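PDB 2ZYC: peptidoglycan hydrolase FlgJ from Sphingomonas sp. A1, which probably hydrolyses the peptidoglycan layer as a flagellum-specific muramidase, allowing the flagellar rod to be assembled in the periplasm. Local coordinates for residues 40-45 with 65-70; 50-55 with 84-89. The protein carries 2 engineered substitutions. One frame throughout, in Å; residues are numbered along the deposited sequence.

How the interactions relate
This chain is the C-terminal glycoside hydrolase family 73 part of FlgJ. Interactions 1 and 2 fasten one long loop, which follows helix 24-35, to the two-stranded antiparallel sheet. Their centres lie about 6 Å apart. In interaction 1, residues 40-45 meet strand 65-71. In interaction 2, residues 50-55 meet strand 82-88 and Tyr89. The strands are joined by backbone bonds such as Phe86 N to Val67 O, 2.8 Å. On the loop side, Ile42 O and Ser50 OG are 2.6 Å apart and hydrogen-bonded. Ile42 also packs on Phe86 and Asn55, so its side chain links the two contacts.

Interaction 1: 40-45 with 65-70; sequences SQIRNK and KVVEAR
Ile42 and Val67 meet through their methyl groups where the loop after helix 24-35 crosses strand 65-71. This strand pairs with strand 82-88 in the small antiparallel sheet of the domain, which belongs to the lysozyme clan. The loop from Ile42 to Asn44 and the strand from Lys65 to Ala69 differ in direction by 120°. No direct hydrogen bond joins the two segments.

Ile42 starts the contact. Its branch methyl CG2 is anti to the backbone N and does the touching. CG2 lies 3.7 Å from Val67 CG1 and 4.0 Å from Ala69 CB. Ile42 and Ala69 both also pack on Phe86 of the neighbouring strand, which extends this apolar patch.

Arg43 contributes its backbone. Its carbonyl O lies 3.4 Å from Val67 CG2, a methyl contact with a polar atom. The CB of Arg43 points away from the strand.

Asn44 brings its amide across Val67 at about a right angle. Its CG is anti to the carbonyl carbon (chi1 -66°), and OD1 comes 3.4 Å from Val67 CB. OD1 also accepts from a water, the two oxygens 2.6 Å apart. The same water donates to Val66 O at 2.8 Å. It therefore bridges the loop amide to the strand backbone. The amide nitrogen ND2 is held from the loop side by Thr48 OG1. Lys65 approaches from the opposite direction with its chain extended beyond CG. Its NZ stops 3.8 Å from Asn44 ND2; both are donors, and this is a contact without a bond.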
ATOM      1  N   SER A  40      -2.129  -8.532  -9.087  1.00 25.38           N
ATOM      2  CA  SER A  40      -0.726  -8.841  -9.421  1.00 25.16           C
ATOM      3  C   SER A  40       0.237  -8.851  -8.223  1.00 24.71           C
ATOM      4  O   SER A  40       1.399  -8.427  -8.327  1.00 25.10           O
ATOM      5  CB  SER A  40      -0.206  -7.914 -10.526  1.00 25.04           C
ATOM      6  OG  SER A  40       0.066  -6.619 -10.027  1.00 26.22           O
ATOM      7  N   GLN A  41      -0.252  -9.361  -7.102  1.00 24.09           N
ATOM      8  CA  GLN A  41       0.505  -9.555  -5.868  0.50 23.75           C
ATOM      9  C   GLN A  41       1.601 -10.607  -6.050  1.00 23.46           C
ATOM     10  O   GLN A  41       1.399 -11.571  -6.789  1.00 23.44           O
ATOM     11  CB  GLN A  41      -0.484 -10.055  -4.825  0.50 23.93           C
ATOM     12  CG  GLN A  41      -0.021 -10.053  -3.394  0.50 23.96           C
ATOM     13  CD  GLN A  41      -1.139 -10.469  -2.457  0.50 23.94           C
ATOM     14  OE1 GLN A  41      -2.314 -10.475  -2.834  0.50 23.44           O
ATOM     15  NE2 GLN A  41      -0.782 -10.828  -1.239  0.50 23.42           N
ATOM     16  N   ILE A  42       2.721 -10.451  -5.351  1.00 22.84           N
ATOM     17  CA  ILE A  42       3.803 -11.442  -5.372  1.00 22.32           C
ATOM     18  C   ILE A  42       3.370 -12.699  -4.611  1.00 22.10           C
ATOM     19  O   ILE A  42       2.785 -12.605  -3.539  1.00 21.58           O
ATOM     20  CB  ILE A  42       5.095 -10.844  -4.770  1.00 22.45           C
ATOM     21  CG1 ILE A  42       5.597  -9.692  -5.642  1.00 21.97           C
ATOM     22  CG2 ILE A  42       6.181 -11.904  -4.616  1.00 22.33           C
ATOM     23  CD1 ILE A  42       6.325  -8.601  -4.855  1.00 23.02           C
ATOM     24  N   ARG A  43       3.658 -13.871  -5.181  0.50 22.14           N
ATOM     25  CA  ARG A  43       3.208 -15.145  -4.613  0.50 22.35           C
ATOM     26  C   ARG A  43       4.378 -16.091  -4.301  0.50 22.42           C
ATOM     27  O   ARG A  43       5.371 -16.113  -5.031  0.50 22.57           O
ATOM     28  CB  ARG A  43       2.209 -15.830  -5.562  0.50 22.29           C
ATOM     29  CG  ARG A  43       1.239 -14.866  -6.263  0.50 22.10           C
ATOM     30  CD  ARG A  43      -0.028 -15.546  -6.778  0.50 22.38           C
ATOM     31  NE  ARG A  43      -1.036 -15.683  -5.727  0.50 21.18           N
ATOM     32  CZ  ARG A  43      -1.209 -16.782  -4.999  0.50 19.96           C
ATOM     33  NH1 ARG A  43      -2.144 -16.821  -4.056  0.50 18.63           N
ATOM     34  NH2 ARG A  43      -0.450 -17.845  -5.222  0.50 19.47           N
ATOM     35  N   ASN A  44       4.255 -16.855  -3.214  1.00 22.87           N
ATOM     36  CA  ASN A  44       5.235 -17.908  -2.864  1.00 23.38           C
ATOM     37  C   ASN A  44       5.087 -19.083  -3.825  1.00 23.93           C
ATOM     38  O   ASN A  44       4.024 -19.250  -4.428  1.00 24.06           O
ATOM     39  CB  ASN A  44       5.020 -18.407  -1.432  1.00 22.99           C
ATOM     40  CG  ASN A  44       5.307 -17.348  -0.382  1.00 23.39           C
ATOM     41  OD1 ASN A  44       6.383 -16.757  -0.349  1.00 23.74           O
ATOM     42  ND2 ASN A  44       4.342 -17.114   0.490  1.00 22.29           N
ATOM     43  N   LYS A  45       6.132 -19.899  -3.967  1.00 24.96           N
ATOM     44  CA  LYS A  45       6.082 -21.051  -4.888  1.00 25.79           C
ATOM     45  C   LYS A  45       5.005 -22.068  -4.518  1.00 25.72           C
ATOM     46  O   LYS A  45       4.463 -22.750  -5.393  1.00 26.21           O
ATOM     47  CB  LYS A  45       7.439 -21.746  -4.990  1.00 26.09           C
ATOM     48  CG  LYS A  45       8.477 -20.945  -5.750  1.00 27.74           C
ATOM     49  CD  LYS A  45       9.602 -21.844  -6.250  1.00 30.49           C
ATOM     50  CE  LYS A  45      10.863 -21.040  -6.524  1.00 32.30           C
ATOM     51  NZ  LYS A  45      11.571 -20.688  -5.253  1.00 34.41           N
ATOM     52  N   LYS A  65      10.410 -14.073   6.439  1.00 19.83           N
ATOM     53  CA  LYS A  65      10.242 -14.874   5.245  1.00 19.99           C
ATOM     54  C   LYS A  65      10.551 -14.040   4.006  1.00 19.34           C
ATOM     55  O   LYS A  65      10.234 -12.851   3.950  1.00 19.11           O
ATOM     56  CB  LYS A  65       8.813 -15.411   5.179  1.00 20.39           C
ATOM     57  CG  LYS A  65       8.595 -16.482   4.126  1.00 22.85           C
ATOM     58  CD  LYS A  65       7.160 -16.978   4.151  1.00 26.04           C
ATOM     59  CE  LYS A  65       6.974 -18.129   3.167  1.00 28.52           C
ATOM     60  NZ  LYS A  65       5.751 -18.922   3.491  1.00 31.17           N
ATOM     61  N   VAL A  66      11.174 -14.685   3.025  1.00 18.94           N
ATOM     62  CA  VAL A  66      11.577 -14.045   1.781  1.00 18.95           C
ATOM     63  C   VAL A  66      10.979 -14.775   0.584  1.00 19.26           C
ATOM     64  O   VAL A  66      10.958 -16.011   0.535  1.00 19.26           O
ATOM     65  CB  VAL A  66      13.121 -13.990   1.652  1.00 18.91           C
ATOM     66  CG1 VAL A  66      13.547 -13.533   0.254  1.00 18.46           C
ATOM     67  CG2 VAL A  66      13.717 -13.078   2.734  1.00 19.01           C
ATOM     68  N   VAL A  67      10.488 -14.000  -0.375  1.00 19.11           N
ATOM     69  CA  VAL A  67      10.016 -14.548  -1.629  1.00 19.54           C
ATOM     70  C   VAL A  67      10.774 -13.878  -2.772  1.00 20.09           C
ATOM     71  O   VAL A  67      10.922 -12.650  -2.808  1.00 19.27           O
ATOM     72  CB  VAL A  67       8.464 -14.430  -1.779  1.00 19.67           C
ATOM     73  CG1 VAL A  67       7.993 -12.984  -1.601  1.00 19.59           C
ATOM     74  CG2 VAL A  67       8.001 -15.007  -3.117  1.00 19.54           C
ATOM     75  N   GLU A  68      11.297 -14.692  -3.680  1.00 21.28           N
ATOM     76  CA  GLU A  68      11.971 -14.169  -4.856  1.00 23.02           C
ATOM     77  C   GLU A  68      10.963 -13.988  -5.975  1.00 23.51           C
ATOM     78  O   GLU A  68      10.059 -14.816  -6.156  1.00 23.94           O
ATOM     79  CB  GLU A  68      13.137 -15.069  -5.286  1.00 23.15           C
ATOM     80  CG  GLU A  68      14.354 -14.925  -4.377  1.00 23.89           C
ATOM     81  CD  GLU A  68      15.410 -16.002  -4.580  1.00 25.29           C
ATOM     82  OE1 GLU A  68      15.465 -16.614  -5.668  1.00 28.04           O
ATOM     83  OE2 GLU A  68      16.192 -16.233  -3.634  1.00 29.04           O
ATOM     84  N   ALA A  69      11.099 -12.886  -6.700  1.00 23.83           N
ATOM     85  CA  ALA A  69      10.242 -12.601  -7.844  1.00 24.58           C
ATOM     86  C   ALA A  69      11.028 -11.822  -8.884  1.00 25.30           C
ATOM     87  O   ALA A  69      11.900 -11.013  -8.552  1.00 24.45           O
ATOM     88  CB  ALA A  69       8.996 -11.837  -7.414  1.00 24.73           C
ATOM     89  N   ARG A  70      10.738 -12.084 -10.153  1.00 26.57           N
ATOM     90  CA  ARG A  70      11.447 -11.412 -11.232  1.00 28.09           C
ATOM     91  C   ARG A  70      10.897 -10.004 -11.480  1.00 29.03           C
ATOM     92  O   ARG A  70       9.681  -9.778 -11.443  1.00 28.84           O
ATOM     93  CB  ARG A  70      11.414 -12.258 -12.509  1.00 28.23           C
ATOM     94  CG  ARG A  70      12.261 -13.532 -12.438  1.00 29.09           C
ATOM     95  CD  ARG A  70      11.968 -14.443 -13.624  1.00 30.59           C
ATOM     96  NE  ARG A  70      10.528 -14.605 -13.806  1.00 31.71           N
ATOM     97  CZ  ARG A  70       9.910 -14.628 -14.983  1.00 31.40           C
ATOM     98  NH1 ARG A  70      10.602 -14.503 -16.109  1.00 31.50           N
ATOM     99  NH2 ARG A  70       8.594 -14.773 -15.030  1.00 31.75           N
TER
HETATM  100  O   HOH W   1       8.733 -17.626   0.330  1.00 34.27           O

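Interaction 2: 50-55 with 84-89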
ATOM      1  N   SER A  50       2.324 -13.702  -0.842  1.00 17.59           N
ATOM      2  CA  SER A  50       3.305 -13.047   0.018  1.00 16.62           C
ATOM      3  C   SER A  50       2.623 -12.093   0.997  1.00 16.08           C
ATOM      4  O   SER A  50       3.192 -11.759   2.041  1.00 15.35           O
ATOM      5  CB  SER A  50       4.298 -12.269  -0.832  1.00 16.99           C
ATOM      6  OG  SER A  50       3.646 -11.213  -1.508  1.00 16.22           O
ATOM      7  N   TYR A  51       1.410 -11.659   0.627  1.00 15.26           N
ATOM      8  CA  TYR A  51       0.636 -10.621   1.324  1.00 14.94           C
ATOM      9  C   TYR A  51       1.344  -9.263   1.268  1.00 13.80           C
ATOM     10  O   TYR A  51       0.925  -8.306   1.921  1.00 13.41           O
ATOM     11  CB  TYR A  51       0.318 -11.014   2.771  1.00 15.90           C
ATOM     12  CG  TYR A  51      -0.469 -12.303   2.907  1.00 18.43           C
ATOM     13  CD1 TYR A  51      -1.858 -12.319   2.761  1.00 20.11           C
ATOM     14  CD2 TYR A  51       0.185 -13.510   3.175  1.00 20.31           C
ATOM     15  CE1 TYR A  51      -2.584 -13.523   2.895  1.00 21.57           C
ATOM     16  CE2 TYR A  51      -0.524 -14.709   3.305  1.00 21.07           C
ATOM     17  CZ  TYR A  51      -1.900 -14.707   3.167  1.00 20.54           C
ATOM     18  OH  TYR A  51      -2.586 -15.904   3.288  1.00 20.62           O
ATOM     19  N   ASN A  52       2.401  -9.194   0.461  1.00 12.79           N
ATOM     20  CA  ASN A  52       3.259  -8.013   0.365  1.00 12.35           C
ATOM     21  C   ASN A  52       2.656  -7.030  -0.635  1.00 12.05           C
ATOM     22  O   ASN A  52       3.161  -6.846  -1.749  1.00 12.31           O
ATOM     23  CB  ASN A  52       4.680  -8.438  -0.040  1.00 11.84           C
ATOM     24  CG  ASN A  52       5.692  -7.304   0.063  1.00 12.03           C
ATOM     25  OD1 ASN A  52       5.328  -6.137   0.240  1.00 10.78           O
ATOM     26  ND2 ASN A  52       6.973  -7.650  -0.058  1.00 11.53           N
ATOM     27  N   LEU A  53       1.562  -6.400  -0.210  0.50 11.77           N
ATOM     28  CA  LEU A  53       0.793  -5.499  -1.063  0.50 11.76           C
ATOM     29  C   LEU A  53       1.566  -4.252  -1.477  0.50 11.60           C
ATOM     30  O   LEU A  53       1.286  -3.670  -2.521  0.50 11.46           O
ATOM     31  CB  LEU A  53      -0.513  -5.098  -0.374  0.50 11.48           C
ATOM     32  CG  LEU A  53      -1.538  -6.218  -0.175  0.50 11.31           C
ATOM     33  CD1 LEU A  53      -2.841  -5.641   0.352  0.50 11.40           C
ATOM     34  CD2 LEU A  53      -1.782  -6.976  -1.472  0.50 10.97           C
ATOM     35  N   PHE A  54       2.549  -3.861  -0.667  1.00 11.62           N
ATOM     36  CA  PHE A  54       3.331  -2.652  -0.945  1.00 11.52           C
ATOM     37  C   PHE A  54       4.644  -2.906  -1.701  1.00 11.78           C
ATOM     38  O   PHE A  54       5.421  -1.979  -1.931  1.00 11.66           O
ATOM     39  CB  PHE A  54       3.536  -1.834   0.338  1.00 11.44           C
ATOM     40  CG  PHE A  54       2.249  -1.293   0.905  1.00 10.98           C
ATOM     41  CD1 PHE A  54       1.659  -0.152   0.359  1.00 12.01           C
ATOM     42  CD2 PHE A  54       1.609  -1.942   1.958  1.00 11.54           C
ATOM     43  CE1 PHE A  54       0.455   0.339   0.875  1.00 10.90           C
ATOM     44  CE2 PHE A  54       0.413  -1.450   2.484  1.00 12.29           C
ATOM     45  CZ  PHE A  54      -0.157  -0.302   1.934  1.00 11.38           C
ATOM     46  N   ASN A  55       4.854  -4.163  -2.108  1.00 11.57           N
ATOM     47  CA  ASN A  55       6.008  -4.554  -2.921  1.00 10.81           C
ATOM     48  C   ASN A  55       7.351  -4.217  -2.242  1.00 10.56           C
ATOM     49  O   ASN A  55       8.310  -3.822  -2.904  1.00 10.47           O
ATOM     50  CB  ASN A  55       5.912  -3.909  -4.309  1.00 11.01           C
ATOM     51  CG  ASN A  55       4.843  -4.538  -5.175  1.00 12.40           C
ATOM     52  OD1 ASN A  55       4.622  -5.753  -5.125  1.00 13.70           O
ATOM     53  ND2 ASN A  55       4.178  -3.717  -5.992  1.00 13.16           N
ATOM     54  N   GLU A  84      14.542 -10.330  -7.814  1.00 24.17           N
ATOM     55  CA  GLU A  84      14.500  -9.456  -6.646  1.00 22.05           C
ATOM     56  C   GLU A  84      13.992 -10.212  -5.423  1.00 20.67           C
ATOM     57  O   GLU A  84      13.173 -11.127  -5.543  1.00 20.26           O
ATOM     58  CB  GLU A  84      13.624  -8.226  -6.925  1.00 21.70           C
ATOM     59  CG  GLU A  84      13.597  -7.172  -5.817  1.00 22.37           C
ATOM     60  CD  GLU A  84      14.968  -6.599  -5.516  1.00 23.27           C
ATOM     61  OE1 GLU A  84      15.707  -7.214  -4.714  1.00 23.36           O
ATOM     62  OE2 GLU A  84      15.301  -5.538  -6.077  1.00 22.27           O
ATOM     63  N   ARG A  85      14.492  -9.824  -4.253  1.00 18.76           N
ATOM     64  CA  ARG A  85      14.101 -10.450  -2.998  1.00 17.76           C
ATOM     65  C   ARG A  85      13.091  -9.564  -2.288  1.00 16.67           C
ATOM     66  O   ARG A  85      13.371  -8.397  -1.987  1.00 15.41           O
ATOM     67  CB  ARG A  85      15.321 -10.716  -2.113  1.00 18.08           C
ATOM     68  CG  ARG A  85      16.202 -11.837  -2.665  1.00 19.58           C
ATOM     69  CD  ARG A  85      17.550 -11.904  -1.980  1.00 19.90           C
ATOM     70  NE  ARG A  85      17.437 -12.006  -0.531  1.00 22.90           N
ATOM     71  CZ  ARG A  85      17.278 -13.137   0.147  1.00 24.58           C
ATOM     72  NH1 ARG A  85      17.205 -14.303  -0.488  1.00 26.43           N
ATOM     73  NH2 ARG A  85      17.191 -13.094   1.472  1.00 25.59           N
ATOM     74  N   PHE A  86      11.912 -10.132  -2.053  1.00 15.43           N
ATOM     75  CA  PHE A  86      10.803  -9.417  -1.431  1.00 14.55           C
ATOM     76  C   PHE A  86      10.448  -9.996  -0.075  1.00 14.09           C
ATOM     77  O   PHE A  86      10.600 -11.193   0.169  1.00 13.65           O
ATOM     78  CB  PHE A  86       9.568  -9.476  -2.336  1.00 14.74           C
ATOM     79  CG  PHE A  86       9.712  -8.700  -3.601  1.00 14.65           C
ATOM     80  CD1 PHE A  86       9.479  -7.324  -3.614  1.00 15.65           C
ATOM     81  CD2 PHE A  86      10.083  -9.337  -4.784  1.00 14.65           C
ATOM     82  CE1 PHE A  86       9.613  -6.584  -4.800  1.00 16.26           C
ATOM     83  CE2 PHE A  86      10.221  -8.618  -5.966  1.00 15.45           C
ATOM     84  CZ  PHE A  86       9.986  -7.231  -5.978  1.00 16.40           C
ATOM     85  N   ARG A  87       9.948  -9.139   0.807  1.00 12.94           N
ATOM     86  CA  ARG A  87       9.428  -9.597   2.089  1.00 13.09           C
ATOM     87  C   ARG A  87       8.173 -10.441   1.869  1.00 13.31           C
ATOM     88  O   ARG A  87       7.434 -10.221   0.910  1.00 12.60           O
ATOM     89  CB  ARG A  87       9.111  -8.402   2.985  1.00 12.61           C
ATOM     90  CG  ARG A  87      10.311  -7.482   3.189  1.00 12.45           C
ATOM     91  CD  ARG A  87      10.007  -6.368   4.190  1.00 11.46           C
ATOM     92  NE  ARG A  87      11.133  -5.437   4.297  1.00 11.27           N
ATOM     93  CZ  ARG A  87      11.234  -4.473   5.206  1.00 12.41           C
ATOM     94  NH1 ARG A  87      10.288  -4.306   6.110  1.00 11.56           N
ATOM     95  NH2 ARG A  87      12.293  -3.670   5.215  1.00 11.75           N
ATOM     96  N   ALA A  88       7.964 -11.420   2.739  1.00 13.99           N
ATOM     97  CA  ALA A  88       6.712 -12.186   2.747  1.00 14.53           C
ATOM     98  C   ALA A  88       6.153 -12.255   4.156  1.00 15.31           C
ATOM     99  O   ALA A  88       6.908 -12.271   5.144  1.00 15.63           O
ATOM    100  CB  ALA A  88       6.919 -13.588   2.171  1.00 14.92           C
ATOM    101  N   TYR A  89       4.827 -12.303   4.245  1.00 15.42           N
ATOM    102  CA  TYR A  89       4.133 -12.181   5.518  1.00 16.45           C
ATOM    103  C   TYR A  89       3.123 -13.315   5.667  1.00 17.89           C
ATOM    104  O   TYR A  89       2.896 -14.065   4.723  1.00 18.01           O
ATOM    105  CB  TYR A  89       3.403 -10.840   5.585  1.00 15.61           C
ATOM    106  CG  TYR A  89       4.280  -9.637   5.318  1.00 15.00           C
ATOM    107  CD1 TYR A  89       5.121  -9.130   6.313  1.00 14.67           C
ATOM    108  CD2 TYR A  89       4.268  -9.009   4.069  1.00 15.24           C
ATOM    109  CE1 TYR A  89       5.924  -8.002   6.073  1.00 14.30           C
ATOM    110  CE2 TYR A  89       5.062  -7.890   3.813  1.00 14.02           C
ATOM    111  CZ  TYR A  89       5.887  -7.396   4.822  1.00 12.88           C
ATOM    112  OH  TYR A  89       6.664  -6.293   4.558  1.00 13.89           O
TER
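Phe86 meets the end of a type I beta turn, Asn52 to Asn55, with the edge of its ring. Asn55 O lies in the ring plane, 3.6 Å from Phe86 CE1. This buried contact joins strand 82-88 of the antiparallel sheet to the loop after helix 24-35.

Arg87 follows with its carbonyl. Asn52 ND2 donates to Arg87 O at 2.8 Å, with an N-H...O angle of 137°. The donor sits somewhat out of the carbonyl plane. The extended side chain of Arg87 forms a salt bridge with Asp98, and its NE bonds to Lys57 O.

Ala88 adds a small apolar touch, its CB 4.2 Å from Ser50 CB.

Tyr89 N then donates to Ser50 O at 2.8 Å, a straighter bond than that of the amide. Asn52 lies at the edge of the Tyr89 ring, its CG 3.8 Å from Tyr89 CE2. The ring and the amide are turned 79° against each other. Asp98 receives the hydroxyl of Tyr89 as well. The carbonyl of Tyr89 sits at the edge of the Tyr51 ring, its O 3.2 Å from Tyr51 CD2.

Ser50 OG accepts from Asn52 N in an ST turn, which ties down the backbone just ahead of the amide, and is also hydrogen-bonded to Ile42 O. CG anti to the backbone N (chi1 -170°) brings the Asn52 amide within bonding distance of Arg87 O. ND2 also donates to Ile56 O. Two carbonyls, one from the strand and one from the loop, thus hold one buried nitrogen and should fix the rotation of the amide.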